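Local coordinates for AT5G66160 protein (Arabidopsis thaliana, PDB 7BVW) that carries a RING-H2 domain that functions as an E3 ligase, and probably acts as a sorting receptor for traffic to the protein storage vacuole, at residues A[23-26]-A[27-31]. Numbering follows the deposited sequence.
With ZN (zinc ion), chain E; ZN (zinc ion), chain C.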
# COMPACT_ATOMS: atom_id res chain seq x y z
N ALA A 23 -10.45 -9.91 5.60
CA ALA A 23 -9.90 -8.94 4.65
C ALA A 23 -9.98 -9.42 3.21
O ALA A 23 -9.81 -8.61 2.29
CB ALA A 23 -8.45 -8.62 5.01
N HIS A 24 -10.26 -10.71 2.99
CA HIS A 24 -10.14 -11.34 1.68
C HIS A 24 -10.82 -10.52 0.59
O HIS A 24 -10.20 -10.12 -0.40
CB HIS A 24 -10.73 -12.75 1.73
CG HIS A 24 -10.58 -13.53 0.46
ND1 HIS A 24 -10.97 -14.84 0.35
CD2 HIS A 24 -10.09 -13.18 -0.75
CE1 HIS A 24 -10.73 -15.27 -0.88
NE2 HIS A 24 -10.20 -14.28 -1.57
N HIS A 25 -12.12 -10.26 0.75
CA HIS A 25 -12.92 -9.65 -0.30
C HIS A 25 -13.06 -8.14 -0.14
O HIS A 25 -13.85 -7.53 -0.87
CB HIS A 25 -14.29 -10.32 -0.36
CG HIS A 25 -14.22 -11.79 -0.63
ND1 HIS A 25 -13.84 -12.30 -1.86
CD2 HIS A 25 -14.45 -12.86 0.16
CE1 HIS A 25 -13.86 -13.62 -1.81
NE2 HIS A 25 -14.23 -13.99 -0.59
N LYS A 26 -12.33 -7.54 0.79
CA LYS A 26 -12.16 -6.09 0.82
C LYS A 26 -10.89 -5.66 0.11
O LYS A 26 -10.89 -4.68 -0.64
CB LYS A 26 -12.13 -5.59 2.27
CG LYS A 26 -13.24 -6.11 3.16
CD LYS A 26 -12.99 -5.74 4.61
CE LYS A 26 -14.00 -6.39 5.54
NZ LYS A 26 -13.69 -6.15 6.98
N ALA A 27 -9.79 -6.39 0.33
CA ALA A 27 -8.50 -6.01 -0.23
C ALA A 27 -8.36 -6.40 -1.70
O ALA A 27 -7.60 -5.76 -2.43
CB ALA A 27 -7.37 -6.64 0.58
N GLY A 28 -9.07 -7.42 -2.14
CA GLY A 28 -8.90 -7.94 -3.48
C GLY A 28 -8.04 -9.19 -3.50
O GLY A 28 -7.69 -9.77 -2.47
N GLU A 29 -7.67 -9.59 -4.71
CA GLU A 29 -7.00 -10.86 -4.93
C GLU A 29 -5.51 -10.75 -5.17
O GLU A 29 -4.77 -11.68 -4.84
CB GLU A 29 -7.63 -11.58 -6.13
CG GLU A 29 -9.16 -11.62 -6.11
CD GLU A 29 -9.70 -12.55 -5.04
OE1 GLU A 29 -8.98 -13.49 -4.66
OE2 GLU A 29 -10.83 -12.32 -4.58
N THR A 30 -5.03 -9.64 -5.73
CA THR A 30 -3.67 -9.57 -6.24
C THR A 30 -3.04 -8.22 -5.91
O THR A 30 -3.71 -7.19 -5.95
CB THR A 30 -3.65 -9.80 -7.76
OG1 THR A 30 -4.37 -11.00 -8.07
CG2 THR A 30 -2.22 -9.94 -8.27
N CYS A 31 -1.75 -8.25 -5.59
CA CYS A 31 -0.98 -7.02 -5.41
C CYS A 31 -0.53 -6.51 -6.77
O CYS A 31 0.14 -7.22 -7.52
CB CYS A 31 0.23 -7.28 -4.51
SG CYS A 31 1.31 -5.86 -4.31
ZN ZN E . -10.19 -14.74 -3.66
ZN ZN C . 3.21 -7.23 -3.75
O HOH W 1 -13.30 -10.64 -4.23
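A23 O is gripped by two backbone amides at the end of helix 21-27. A27 N donates to A23 O at 3.0 Å in a nearly straight bond, and K26 N also donates to it. One residue on, G28 N reaches H24 O only weakly, at 3.4 Å. G28 then leaves the helix with positive phi, and the chain turns so that the E29 side chain comes back toward H24.

The two side chains meet at a zinc ion. H24 NE2 binds it at 2.1 Å and E29 OE1 at 2.0 Å. E29 OE2 also binds the same zinc, but at 2.7 Å, so the carboxylate is an uneven two-oxygen ligand. E29 OE1 sits at the edge of the H24 ring, near its plane, while the carboxylate plane is turned 67° from that ring. The bend at chi2 of E29 (-71°) folds the carboxylate back to the metal. With chi1 at -176°, the H24 ring swings away from its own backbone N, which brings the NE2 edge to the metal.

H25 CE1 lies over one face of the H24 ring. A water in the plane of the H25 ring bridges H25 ND1, at 2.9 Å, and E29 OE2, to which it donates at 3.0 Å.

A23 and A27 rest on F17 of strand 16-18. Beyond E29, T30 OG1 hydrogen-bonds D37 OD1. C31 SG binds a different zinc at 2.4 Å, with C34, H54 and C57. The helix end and its surface zinc thus lead directly into the first zinc site of the C3H2C3 RING finger.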